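Local coordinates for peptidoglycan synthetase penicillin-binding protein 3 (Bifidobacterium adolescentis, PDB 4YE5) that probably binds penicillin and, as a member of the transpeptidase family, probably cross-links peptidoglycan strands at the cell membrane, at residues Ala419-Lys424 with Ile453-Ala458; Met461-Glu466 with Arg558-Pro563; Val476-Tyr481 with Val538-Gly543; Arg482-Ser487 with Ile510-Pro515; Pro515-Thr520 with Phe545-Tyr550. All blocks are in the same frame, centred on the assembly; numbering follows the deposited sequence.

Interaction 1 of 5, residues Ala419-Lys424 with Ile453-Ala458; sequences ANKGVK and IDESVA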
# COMPACT_ATOMS: atom_id res chain seq x y z
N ALA A 419 20.13 -7.85 -6.37
CA ALA A 419 20.37 -8.21 -4.96
C ALA A 419 20.02 -9.65 -4.66
O ALA A 419 20.57 -10.25 -3.72
CB ALA A 419 19.54 -7.27 -4.04
N ASN A 420 19.07 -10.19 -5.42
CA ASN A 420 18.49 -11.49 -5.13
C ASN A 420 18.96 -12.57 -6.12
O ASN A 420 18.18 -13.43 -6.55
CB ASN A 420 16.96 -11.39 -5.12
CG ASN A 420 16.30 -12.57 -4.42
OD1 ASN A 420 16.85 -13.10 -3.47
ND2 ASN A 420 15.13 -12.98 -4.90
N LYS A 421 20.23 -12.50 -6.51
CA LYS A 421 20.86 -13.55 -7.32
C LYS A 421 20.22 -13.71 -8.70
O LYS A 421 20.27 -14.80 -9.28
CB LYS A 421 20.87 -14.89 -6.57
CG LYS A 421 21.70 -14.85 -5.27
CD LYS A 421 21.46 -16.06 -4.41
CE LYS A 421 22.54 -16.18 -3.34
NZ LYS A 421 22.27 -17.34 -2.46
N GLY A 422 19.61 -12.65 -9.22
CA GLY A 422 19.08 -12.66 -10.57
C GLY A 422 17.63 -13.07 -10.69
O GLY A 422 17.10 -13.24 -11.80
N VAL A 423 16.98 -13.25 -9.53
CA VAL A 423 15.60 -13.73 -9.47
C VAL A 423 14.67 -12.56 -9.11
O VAL A 423 14.96 -11.78 -8.20
CB VAL A 423 15.45 -14.87 -8.45
CG1 VAL A 423 13.97 -15.23 -8.22
CG2 VAL A 423 16.24 -16.12 -8.90
N LYS A 424 13.58 -12.42 -9.86
CA LYS A 424 12.57 -11.42 -9.52
C LYS A 424 11.36 -12.10 -8.89
O LYS A 424 10.76 -13.00 -9.49
CB LYS A 424 12.12 -10.64 -10.77
CG LYS A 424 11.10 -9.52 -10.45
CD LYS A 424 10.97 -8.51 -11.59
CE LYS A 424 10.22 -9.09 -12.77
NZ LYS A 424 8.80 -9.37 -12.46
N ILE A 453 18.18 -13.00 -14.97
CA ILE A 453 19.55 -13.14 -15.45
C ILE A 453 20.24 -14.24 -14.64
O ILE A 453 19.77 -14.60 -13.55
CB ILE A 453 20.38 -11.84 -15.25
CG1 ILE A 453 20.15 -11.28 -13.84
CG2 ILE A 453 20.01 -10.78 -16.31
CD1 ILE A 453 20.95 -10.01 -13.53
N ASP A 454 21.36 -14.75 -15.16
CA ASP A 454 22.14 -15.73 -14.42
C ASP A 454 22.61 -15.13 -13.10
O ASP A 454 22.86 -13.92 -13.02
CB ASP A 454 23.36 -16.18 -15.23
CG ASP A 454 23.00 -16.98 -16.47
OD1 ASP A 454 21.81 -17.27 -16.71
OD2 ASP A 454 23.94 -17.35 -17.19
N GLU A 455 22.75 -15.97 -12.08
CA GLU A 455 23.30 -15.56 -10.79
C GLU A 455 24.70 -14.95 -10.92
O GLU A 455 25.06 -13.99 -10.24
CB GLU A 455 23.32 -16.74 -9.81
CG GLU A 455 23.89 -16.41 -8.44
CD GLU A 455 23.74 -17.55 -7.43
OE1 GLU A 455 22.81 -18.38 -7.57
OE2 GLU A 455 24.57 -17.62 -6.51
N SER A 456 25.50 -15.49 -11.83
CA SER A 456 26.84 -14.97 -12.01
C SER A 456 26.78 -13.54 -12.61
O SER A 456 27.57 -12.67 -12.27
CB SER A 456 27.66 -15.92 -12.88
OG SER A 456 27.05 -16.10 -14.14
N VAL A 457 25.80 -13.29 -13.47
CA VAL A 457 25.64 -11.96 -14.04
C VAL A 457 25.17 -10.97 -12.97
O VAL A 457 25.67 -9.85 -12.88
CB VAL A 457 24.64 -11.96 -15.24
CG1 VAL A 457 24.22 -10.51 -15.63
CG2 VAL A 457 25.25 -12.70 -16.42
N ALA A 458 24.21 -11.41 -12.16
CA ALA A 458 23.77 -10.63 -11.02
C ALA A 458 24.94 -10.27 -10.08
O ALA A 458 25.01 -9.14 -9.60
CB ALA A 458 22.68 -11.37 -10.25
O HOH W 1 23.12 -19.63 -4.91
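K421 and E455 lie side by side and point the same way, so the lysine can be read atom by atom against the glutamate. Its CB rests on E455 CG at 3.9 Å; CG then faces the carboxylate carbon, and CD and CE run on past OE2. With every torsion beyond CG extended, the chain ends at NZ, 4.7 Å from E455 OE2, too far for direct pairing. Water 1 spans the gap, donating to E455 OE2 at 3.0 Å and accepting a weak bond from K421 NZ. This outer layer is exposed, whereas the turn beneath is closely packed. N420 to V423 form a type I' beta turn that leads from helix 408-419 into strand 423-424 of the transpeptidase domain, and the turn sits against the start of helix 455-470. G422 has no side chain, which lets two groups pack directly on its backbone: A458 CB comes in from the helix, 3.5 Å from G422 N, and I453 CG1 lies on G422 CA at 3.7 Å. A weak but nearly straight bond joins I453 N to G422 O, 3.4 Å apart. R451 NH1 bonds to both K421 O and I453 O, bringing one donor to the two segments.

Interaction 2 of 5, residues Met461-Glu466 with Arg558-Pro563; sequences MLNAME and RTDAIP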
# COMPACT_ATOMS: atom_id res chain seq x y z
N MSE A 461 27.08 -7.51 -11.65
CA MSE A 461 26.38 -6.23 -11.62
C MSE A 461 26.34 -5.65 -10.19
O MSE A 461 26.45 -4.45 -10.00
CB MSE A 461 24.95 -6.38 -12.16
CG MSE A 461 24.86 -6.63 -13.66
SE MSE A 461 25.75 -5.23 -14.65
CE MSE A 461 24.73 -3.71 -14.04
N LEU A 462 26.20 -6.51 -9.20
CA LEU A 462 26.24 -6.07 -7.81
C LEU A 462 27.61 -5.47 -7.50
O LEU A 462 27.73 -4.43 -6.84
CB LEU A 462 25.97 -7.28 -6.89
CG LEU A 462 25.73 -7.05 -5.41
CD1 LEU A 462 24.50 -6.20 -5.19
CD2 LEU A 462 25.57 -8.39 -4.70
N ASN A 463 28.65 -6.16 -7.97
CA ASN A 463 30.03 -5.69 -7.86
C ASN A 463 30.21 -4.31 -8.54
O ASN A 463 30.81 -3.40 -7.97
CB ASN A 463 30.95 -6.76 -8.48
CG ASN A 463 32.43 -6.48 -8.25
OD1 ASN A 463 32.92 -5.37 -8.49
ND2 ASN A 463 33.16 -7.50 -7.80
N ALA A 464 29.67 -4.15 -9.74
CA ALA A 464 29.76 -2.85 -10.44
C ALA A 464 28.94 -1.77 -9.72
O ALA A 464 29.34 -0.60 -9.69
CB ALA A 464 29.32 -2.99 -11.90
N MSE A 465 27.80 -2.16 -9.15
CA MSE A 465 27.00 -1.23 -8.35
C MSE A 465 27.68 -0.82 -7.05
O MSE A 465 27.51 0.30 -6.56
CB MSE A 465 25.59 -1.78 -8.06
CG MSE A 465 24.70 -1.90 -9.29
SE MSE A 465 22.92 -2.49 -8.81
CE MSE A 465 22.36 -0.90 -7.78
N GLU A 466 28.46 -1.72 -6.48
CA GLU A 466 29.23 -1.37 -5.31
C GLU A 466 30.32 -0.35 -5.69
O GLU A 466 30.58 0.60 -4.94
CB GLU A 466 29.82 -2.62 -4.61
CG GLU A 466 30.79 -2.25 -3.50
CD GLU A 466 30.98 -3.35 -2.45
OE1 GLU A 466 30.55 -4.50 -2.68
OE2 GLU A 466 31.56 -3.04 -1.39
N ARG A 558 35.89 -5.51 1.39
CA ARG A 558 35.77 -5.79 -0.03
C ARG A 558 37.11 -6.27 -0.62
O ARG A 558 38.11 -5.58 -0.53
CB ARG A 558 35.29 -4.52 -0.76
CG ARG A 558 34.90 -4.76 -2.21
CD ARG A 558 34.48 -3.46 -2.93
NE ARG A 558 33.93 -3.78 -4.25
CZ ARG A 558 33.83 -2.93 -5.26
NH1 ARG A 558 34.23 -1.67 -5.13
NH2 ARG A 558 33.32 -3.35 -6.41
N THR A 559 37.12 -7.46 -1.24
CA THR A 559 38.37 -7.99 -1.78
C THR A 559 38.32 -8.34 -3.26
O THR A 559 39.31 -8.80 -3.81
CB THR A 559 38.83 -9.27 -1.04
OG1 THR A 559 37.83 -10.29 -1.18
CG2 THR A 559 39.10 -8.99 0.44
N ASP A 560 37.18 -8.16 -3.91
CA ASP A 560 37.05 -8.65 -5.28
C ASP A 560 36.56 -7.59 -6.28
O ASP A 560 35.88 -7.94 -7.25
CB ASP A 560 36.14 -9.88 -5.31
CG ASP A 560 34.71 -9.57 -4.85
OD1 ASP A 560 34.45 -8.46 -4.33
OD2 ASP A 560 33.84 -10.46 -5.01
N ALA A 561 36.91 -6.33 -6.06
CA ALA A 561 36.37 -5.26 -6.90
C ALA A 561 36.72 -5.48 -8.37
O ALA A 561 37.85 -5.76 -8.70
CB ALA A 561 36.89 -3.89 -6.44
N ILE A 562 35.74 -5.37 -9.25
CA ILE A 562 36.02 -5.45 -10.68
C ILE A 562 36.50 -4.06 -11.09
O ILE A 562 35.88 -3.07 -10.74
CB ILE A 562 34.78 -5.90 -11.47
CG1 ILE A 562 34.43 -7.35 -11.11
CG2 ILE A 562 35.02 -5.78 -12.98
CD1 ILE A 562 33.02 -7.76 -11.49
N PRO A 563 37.64 -3.98 -11.81
CA PRO A 563 38.20 -2.68 -12.19
C PRO A 563 37.24 -1.81 -12.99
O PRO A 563 36.51 -2.30 -13.86
CB PRO A 563 39.45 -3.05 -13.03
CG PRO A 563 39.31 -4.53 -13.32
CD PRO A 563 38.52 -5.10 -12.18
O HOH W 2 33.26 -2.92 -9.98
O HOH W 3 31.66 -10.13 -7.16
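N463 and A561 mark the closest backbone approach, their CA atoms 6.4 Å apart, where an irregular C-terminal segment passes one face of helix 455-470. No backbone-to-backbone bond joins the two, and the N463 amide does that work instead. Its CG stands anti to the backbone N (chi1 -172°), which carries the amide out from the helix to the passing chain. OD1 receives I562 N at 2.9 Å in a nearly straight bond, the donor tilted 26° from the carbonyl plane. A weak, bent bond from R558 NH2 reaches the same oxygen. ND2 donates to D560 O at 2.8 Å; the acceptor lies in the amide plane, but the donor stands above the carbonyl plane of D560. Held by the main chain at both its oxygen and its nitrogen, the amide has little freedom to flip, and I562 CD1 packs against its CG at 3.5 Å. E466 and R558 slide past each other in opposite directions with carboxylate and guanidinium planes only 6° apart. E466 CG lies over the centre of one guanidinium face and A561 CB over the other. The E466 OE2 to R558 NE salt bridge is long, 3.8 Å, and since the oxygen is well out of plane, charge alone acts there. The stronger partners are R482 for E466 and S467 for R558. Behind this surface, M461 turns inward against helices 290-299 and 408-419, A464 meets helix 335-340, and M465 is backbone-bonded to A485 of strand 484-492. The C-terminal segment is thus laid on the outer face of a transpeptidase-domain helix, beside the antiparallel sheet.

Interaction 3 of 5, residues Val476-Tyr481 with Val538-Gly543; sequences VKVDGY and VTAEIG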
# COMPACT_ATOMS: atom_id res chain seq x y z
N VAL A 476 27.99 9.89 0.83
CA VAL A 476 26.94 8.87 1.03
C VAL A 476 27.59 7.67 1.73
O VAL A 476 28.39 6.95 1.13
CB VAL A 476 26.27 8.42 -0.30
CG1 VAL A 476 25.09 7.44 -0.02
CG2 VAL A 476 25.79 9.62 -1.11
N LYS A 477 27.26 7.46 3.00
CA LYS A 477 27.97 6.49 3.83
C LYS A 477 27.01 5.90 4.84
O LYS A 477 26.20 6.62 5.40
CB LYS A 477 29.07 7.18 4.66
CG LYS A 477 30.38 7.51 3.96
CD LYS A 477 31.43 7.92 5.02
CE LYS A 477 32.65 8.69 4.42
NZ LYS A 477 32.29 10.05 3.84
N VAL A 478 27.14 4.60 5.11
CA VAL A 478 26.53 4.01 6.29
C VAL A 478 27.67 3.29 6.99
O VAL A 478 28.13 2.25 6.51
CB VAL A 478 25.38 3.02 5.98
CG1 VAL A 478 24.84 2.41 7.29
CG2 VAL A 478 24.24 3.72 5.26
N ASP A 479 28.14 3.86 8.09
CA ASP A 479 29.37 3.40 8.73
C ASP A 479 29.30 1.91 9.08
O ASP A 479 28.35 1.46 9.71
CB ASP A 479 29.67 4.20 10.00
CG ASP A 479 31.01 3.82 10.61
OD1 ASP A 479 31.99 3.74 9.85
OD2 ASP A 479 31.08 3.59 11.84
N GLY A 480 30.30 1.16 8.62
CA GLY A 480 30.37 -0.26 8.87
C GLY A 480 29.75 -1.12 7.78
O GLY A 480 29.84 -2.34 7.82
N TYR A 481 29.12 -0.51 6.78
CA TYR A 481 28.40 -1.33 5.81
C TYR A 481 28.73 -1.00 4.37
O TYR A 481 28.78 0.17 3.98
CB TYR A 481 26.88 -1.22 6.03
CG TYR A 481 26.47 -1.67 7.43
CD1 TYR A 481 26.48 -0.78 8.51
CD2 TYR A 481 26.09 -2.98 7.67
CE1 TYR A 481 26.12 -1.19 9.78
CE2 TYR A 481 25.73 -3.40 8.95
CZ TYR A 481 25.75 -2.50 10.00
OH TYR A 481 25.38 -2.92 11.27
N VAL A 538 19.92 10.61 1.62
CA VAL A 538 18.61 10.25 2.18
C VAL A 538 18.47 8.72 2.25
O VAL A 538 18.01 8.22 3.26
CB VAL A 538 17.44 10.93 1.41
CG1 VAL A 538 16.05 10.61 2.06
CG2 VAL A 538 17.67 12.45 1.37
N THR A 539 18.90 7.97 1.23
CA THR A 539 18.78 6.52 1.33
C THR A 539 19.68 6.01 2.45
O THR A 539 19.34 5.05 3.13
CB THR A 539 19.16 5.76 0.03
OG1 THR A 539 20.58 5.76 -0.14
CG2 THR A 539 18.47 6.40 -1.17
N ALA A 540 20.83 6.66 2.61
CA ALA A 540 21.79 6.27 3.65
C ALA A 540 21.30 6.52 5.09
O ALA A 540 21.65 5.77 6.01
CB ALA A 540 23.16 6.94 3.40
N GLU A 541 20.52 7.58 5.29
CA GLU A 541 19.89 7.83 6.59
C GLU A 541 18.92 6.69 6.93
O GLU A 541 18.86 6.20 8.05
CB GLU A 541 19.11 9.15 6.57
CG GLU A 541 19.98 10.41 6.52
CD GLU A 541 20.74 10.63 7.82
OE1 GLU A 541 20.07 10.65 8.88
OE2 GLU A 541 22.00 10.75 7.78
N ILE A 542 18.14 6.26 5.95
CA ILE A 542 17.23 5.13 6.14
C ILE A 542 18.06 3.86 6.37
O ILE A 542 17.80 3.11 7.31
CB ILE A 542 16.29 4.98 4.94
CG1 ILE A 542 15.41 6.23 4.83
CG2 ILE A 542 15.44 3.69 5.05
CD1 ILE A 542 14.74 6.37 3.43
N GLY A 543 19.07 3.66 5.53
CA GLY A 543 19.98 2.54 5.67
C GLY A 543 20.60 2.41 7.06
O GLY A 543 20.58 1.34 7.67
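V478 and V476 straddle A540 of helix 535-549, the C-terminal helix that packs on the antiparallel sheet of the transpeptidase domain, a fold shared with the beta-lactamase clan. The contact shows how a loop can seal a helix without a single hydrogen bond across the interface. Its tight part centres on the A540 methyl, which points at the loop and has V476 CG1 on one flank at 4.0 Å, with K477 O at 3.7 Å and V478 CG2 at 3.9 Å on the other. V478 has CG1 anti to its own backbone N (chi1 178°), and this rotation sets CG2 against A540 while CG1 reaches on toward the next helical turn. There it lies 4.2 Å from G543 C, packing on helix backbone where there is no side chain. Inward from these methyls, V476 touches Y506 and V478 touches I510, both on strand 501-510, so the loop residues bridge helix and sheet. The outer side is looser. K477 is exposed, with its CB directed away from the helix and its ammonium bonded to N473 O. Past V478 the chain leaves the helix in a type II beta turn, with D479 and G480 at its exposed corner and Y481 N returning to V478 O. By contrast with that corner, the closest approach of the contact is V478 CG2 to the carbonyl oxygen of A540, 3.4 Å.

Interaction 4 of 5, residues Arg482-Ser487 with Ile510-Pro515; sequences RMAAKS and IPADNP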
# COMPACT_ATOMS: atom_id res chain seq x y z
N ARG A 482 28.92 -2.04 3.57
CA ARG A 482 29.12 -1.87 2.12
C ARG A 482 27.77 -1.68 1.44
O ARG A 482 26.81 -2.35 1.81
CB ARG A 482 29.85 -3.08 1.56
CG ARG A 482 31.29 -3.18 2.07
CD ARG A 482 31.92 -4.55 1.84
NE ARG A 482 31.80 -5.01 0.46
CZ ARG A 482 32.13 -6.25 0.08
NH1 ARG A 482 32.60 -7.12 0.96
NH2 ARG A 482 31.99 -6.61 -1.19
N MSE A 483 27.70 -0.78 0.45
CA MSE A 483 26.47 -0.54 -0.32
C MSE A 483 26.71 -0.77 -1.80
O MSE A 483 27.80 -0.51 -2.30
CB MSE A 483 25.98 0.91 -0.15
CG MSE A 483 25.34 1.22 1.21
SE MSE A 483 24.71 3.08 1.36
CE MSE A 483 26.40 3.91 1.61
N ALA A 484 25.68 -1.24 -2.49
CA ALA A 484 25.71 -1.31 -3.94
C ALA A 484 24.56 -0.42 -4.37
O ALA A 484 23.42 -0.64 -3.97
CB ALA A 484 25.47 -2.73 -4.42
N ALA A 485 24.86 0.59 -5.18
CA ALA A 485 23.82 1.57 -5.48
C ALA A 485 24.01 2.23 -6.82
O ALA A 485 25.10 2.20 -7.37
CB ALA A 485 23.82 2.65 -4.38
N LYS A 486 22.95 2.86 -7.32
CA LYS A 486 23.05 3.71 -8.50
C LYS A 486 22.25 4.98 -8.29
O LYS A 486 21.20 4.94 -7.67
CB LYS A 486 22.53 2.99 -9.76
CG LYS A 486 23.63 2.37 -10.64
CD LYS A 486 24.64 3.37 -11.21
CE LYS A 486 24.03 4.16 -12.36
NZ LYS A 486 24.78 5.40 -12.69
N SER A 487 22.74 6.09 -8.85
CA SER A 487 22.01 7.35 -8.86
C SER A 487 21.51 7.71 -10.25
O SER A 487 22.03 7.21 -11.25
CB SER A 487 22.93 8.48 -8.42
OG SER A 487 24.00 8.61 -9.35
N ILE A 510 21.68 -3.06 0.47
CA ILE A 510 22.50 -3.01 1.66
C ILE A 510 22.22 -4.21 2.60
O ILE A 510 21.08 -4.66 2.71
CB ILE A 510 22.28 -1.64 2.39
CG1 ILE A 510 23.31 -1.44 3.51
CG2 ILE A 510 20.84 -1.54 2.95
CD1 ILE A 510 23.15 -0.12 4.24
N PRO A 511 23.28 -4.80 3.20
CA PRO A 511 24.69 -4.59 2.86
C PRO A 511 25.05 -5.32 1.57
O PRO A 511 24.47 -6.38 1.30
CB PRO A 511 25.46 -5.18 4.04
CG PRO A 511 24.48 -6.13 4.75
CD PRO A 511 23.08 -5.69 4.37
N ALA A 512 25.97 -4.77 0.78
CA ALA A 512 26.32 -5.36 -0.51
C ALA A 512 26.81 -6.81 -0.41
O ALA A 512 26.61 -7.61 -1.33
CB ALA A 512 27.38 -4.51 -1.23
N ASP A 513 27.45 -7.16 0.70
CA ASP A 513 28.08 -8.48 0.79
C ASP A 513 27.14 -9.58 1.33
O ASP A 513 27.50 -10.74 1.38
CB ASP A 513 29.40 -8.42 1.56
CG ASP A 513 29.28 -7.72 2.91
OD1 ASP A 513 28.54 -6.72 3.03
OD2 ASP A 513 29.95 -8.17 3.85
N ASN A 514 25.91 -9.19 1.68
CA ASN A 514 24.88 -10.14 2.12
C ASN A 514 23.56 -9.40 2.09
O ASN A 514 23.03 -9.05 3.13
CB ASN A 514 25.16 -10.63 3.56
CG ASN A 514 24.17 -11.72 4.03
OD1 ASN A 514 23.39 -12.25 3.25
ND2 ASN A 514 24.22 -12.04 5.33
N PRO A 515 23.06 -9.11 0.87
CA PRO A 515 22.00 -8.11 0.70
C PRO A 515 20.77 -8.41 1.55
O PRO A 515 20.29 -9.54 1.57
CB PRO A 515 21.66 -8.23 -0.79
CG PRO A 515 22.98 -8.58 -1.41
CD PRO A 515 23.54 -9.62 -0.43
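R482 turns one face of its guanidinium to D513, whose CB lies 3.5 Å above the plane and offset toward the rim. The D513 carboxylate is nearly parallel to it, the planes 20° apart and stacked, although the two side chains cross at about a right angle. No N-H points at the carboxylate: R482 NH1 and D513 OD2 are 4.1 Å apart, with the oxygen well out of the guanidinium plane, so any attraction is probably electrostatic only. Each group has firmer partners. NE forms a salt bridge with E466 and NH1 bonds to S556 O, while D513 is held by S555 and the backbone N of S556. A bend at chi3 (52°) folds the arginine back over the turn, and its CB rests 4.0 Å from A512 CB. Beneath the flat groups the segments share one backbone bond, A512 N to R482 O, 2.8 Å long. P511 CA makes a CA-H...O contact with the same oxygen. Further in, M483 and I510 run side by side, CG of the selenomethionine 4.0 Å from I510 CD1, and the methyls of A484 and A512 meet at 4.1 Å. P511, preceded by a cis peptide, opens the type I turn P511 to N514 that links strands 501-510 and 517-524. The turn thus packs on the start of edge strand 484-492, the strand that carries K486, whose ammonium bonds to S287; S287 probably belongs to the SxxK motif and K486 to the KSG version of the K(T/S)G motif, as in penicillin-binding proteins.

Interaction 5 of 5, residues Pro515-Thr520 with Phe545-Tyr550; sequences PRFVIT and FLMQKY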
# COMPACT_ATOMS: atom_id res chain seq x y z
N PRO A 515 23.06 -9.11 0.87
CA PRO A 515 22.00 -8.11 0.70
C PRO A 515 20.77 -8.41 1.55
O PRO A 515 20.29 -9.54 1.57
CB PRO A 515 21.66 -8.23 -0.79
CG PRO A 515 22.98 -8.58 -1.41
CD PRO A 515 23.54 -9.62 -0.43
N ARG A 516 20.27 -7.40 2.23
CA ARG A 516 19.12 -7.58 3.11
C ARG A 516 17.96 -6.69 2.66
O ARG A 516 16.81 -7.13 2.63
CB ARG A 516 19.54 -7.22 4.53
CG ARG A 516 18.42 -7.25 5.53
CD ARG A 516 18.14 -8.64 6.03
NE ARG A 516 17.26 -8.60 7.19
CZ ARG A 516 17.64 -8.81 8.44
NH1 ARG A 516 18.92 -9.09 8.71
NH2 ARG A 516 16.75 -8.76 9.41
N PHE A 517 18.26 -5.44 2.33
CA PHE A 517 17.23 -4.50 1.89
C PHE A 517 17.57 -3.81 0.60
O PHE A 517 18.74 -3.62 0.28
CB PHE A 517 17.01 -3.40 2.94
CG PHE A 517 16.65 -3.93 4.30
CD1 PHE A 517 15.39 -4.48 4.54
CD2 PHE A 517 17.55 -3.86 5.34
CE1 PHE A 517 15.05 -4.98 5.82
CE2 PHE A 517 17.23 -4.36 6.62
CZ PHE A 517 15.98 -4.92 6.86
N VAL A 518 16.53 -3.39 -0.10
CA VAL A 518 16.68 -2.37 -1.12
C VAL A 518 15.89 -1.15 -0.68
O VAL A 518 14.75 -1.25 -0.18
CB VAL A 518 16.16 -2.83 -2.49
CG1 VAL A 518 16.32 -1.71 -3.54
CG2 VAL A 518 16.92 -4.09 -2.92
N ILE A 519 16.51 0.00 -0.83
CA ILE A 519 15.96 1.26 -0.37
C ILE A 519 16.04 2.19 -1.53
O ILE A 519 17.13 2.45 -2.05
CB ILE A 519 16.84 1.88 0.73
CG1 ILE A 519 17.00 0.91 1.93
CG2 ILE A 519 16.24 3.21 1.22
CD1 ILE A 519 18.23 1.28 2.78
N THR A 520 14.90 2.72 -1.94
CA THR A 520 14.91 3.65 -3.06
C THR A 520 14.30 4.97 -2.62
O THR A 520 13.28 4.98 -1.94
CB THR A 520 14.11 3.08 -4.24
OG1 THR A 520 14.68 1.82 -4.63
CG2 THR A 520 14.15 4.04 -5.43
N PHE A 545 19.42 3.55 9.91
CA PHE A 545 18.39 3.13 10.86
C PHE A 545 18.12 1.62 10.76
O PHE A 545 17.97 0.96 11.77
CB PHE A 545 17.09 3.91 10.60
CG PHE A 545 15.90 3.41 11.39
CD1 PHE A 545 15.75 3.75 12.74
CD2 PHE A 545 14.93 2.64 10.79
CE1 PHE A 545 14.66 3.30 13.47
CE2 PHE A 545 13.83 2.18 11.51
CZ PHE A 545 13.70 2.51 12.85
N LEU A 546 18.04 1.09 9.54
CA LEU A 546 17.73 -0.34 9.32
C LEU A 546 18.80 -1.29 9.83
O LEU A 546 18.48 -2.35 10.37
CB LEU A 546 17.48 -0.63 7.85
CG LEU A 546 16.22 -0.05 7.22
CD1 LEU A 546 16.29 -0.19 5.69
CD2 LEU A 546 14.95 -0.73 7.77
N MSE A 547 20.07 -0.94 9.64
CA MSE A 547 21.15 -1.79 10.14
C MSE A 547 21.12 -1.82 11.67
O MSE A 547 21.40 -2.84 12.27
CB MSE A 547 22.53 -1.30 9.66
CG MSE A 547 22.70 -1.17 8.17
SE MSE A 547 22.61 -2.86 7.22
CE MSE A 547 20.78 -2.79 6.62
N GLN A 548 20.80 -0.69 12.30
CA GLN A 548 20.73 -0.63 13.77
C GLN A 548 19.49 -1.36 14.29
O GLN A 548 19.57 -2.14 15.22
CB GLN A 548 20.72 0.83 14.26
CG GLN A 548 20.22 1.05 15.72
CD GLN A 548 21.35 0.99 16.76
OE1 GLN A 548 22.53 1.07 16.41
NE2 GLN A 548 20.98 0.86 18.03
N LYS A 549 18.33 -1.11 13.67
CA LYS A 549 17.09 -1.75 14.11
C LYS A 549 17.18 -3.26 14.04
O LYS A 549 16.81 -3.95 14.97
CB LYS A 549 15.88 -1.28 13.30
CG LYS A 549 14.54 -1.94 13.76
CD LYS A 549 13.36 -1.39 12.91
CE LYS A 549 12.09 -2.22 13.11
NZ LYS A 549 11.73 -2.19 14.55
N TYR A 550 17.65 -3.79 12.92
CA TYR A 550 17.68 -5.24 12.76
C TYR A 550 19.00 -5.86 13.18
O TYR A 550 19.22 -7.06 13.00
CB TYR A 550 17.30 -5.63 11.32
CG TYR A 550 15.87 -5.23 11.01
CD1 TYR A 550 14.80 -5.99 11.48
CD2 TYR A 550 15.59 -4.07 10.30
CE1 TYR A 550 13.49 -5.62 11.23
CE2 TYR A 550 14.27 -3.69 10.03
CZ TYR A 550 13.23 -4.47 10.50
OH TYR A 550 11.92 -4.09 10.23
O HOH W 4 17.04 -9.31 12.15
O HOH W 5 20.23 -9.16 11.06
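F517 presents one ring face to L546 and its edge to M547, and these two orientations organise the contact. L546 CD1 sits over the face in a CH-pi contact, 4.2 Å from the ring centroid and 25° off the normal; the opposite face is occupied by R516 CG. M547 slides past F517 in the opposite direction. Although its CB points away from the strand, bends at chi2 and chi3 swing CE back to the ring edge, 3.6 Å from F517 CD2. The aromatic pair with Y550 is oblique, planes 45° apart, and the side chains cross at about a right angle, bringing F517 CZ within 3.6 Å of Y550 CD2. Two residues along the strand, I519 and L546 reach toward each other tip to tip, their CD1 atoms 3.8 Å apart, so a single leucine methyl serves both strand residues. R516 is a more open, polar counterpart. It crosses Y550 at about a right angle, with NH2 3.7 Å from Y550 CB, and its guanidinium bonds in plane to waters 4 and 5. Both waters donate to Y550 O just past the end of the helix, tying the arginine to that carbonyl without direct contact. R516 and F517 both bond through their backbone N to I510 O, a classic beta bulge at the start of strand 517-524. Strand and helix segments run nearly antiparallel, at 151°, with axes 11.3 Å apart: the C-terminal helix lies against the central antiparallel sheet, as in the penicillin-binding and beta-lactamase fold.

How the interactions relate
From the N terminus, interaction 1 comes first, closing a short loop from the end of helix 408-419 to the start of helix 455-470. That helix runs into interaction 2, whose loop ends at the C-terminal segment and encloses interactions 3, 4 and 5. Interaction 3 encloses interaction 4 and crosses interaction 5, whose strand segment falls between its two segments and whose helical one lies beyond. Interactions 4 and 5 follow in series, sharing P515 and joined by backbone bonds from R516 N and F517 N to I510 O. The E466–R482 salt bridge links interactions 2 and 4, and A419 against P515 and V518 brings interaction 1 to the sheet, whose two sides carry helices 455-470 and 535-549.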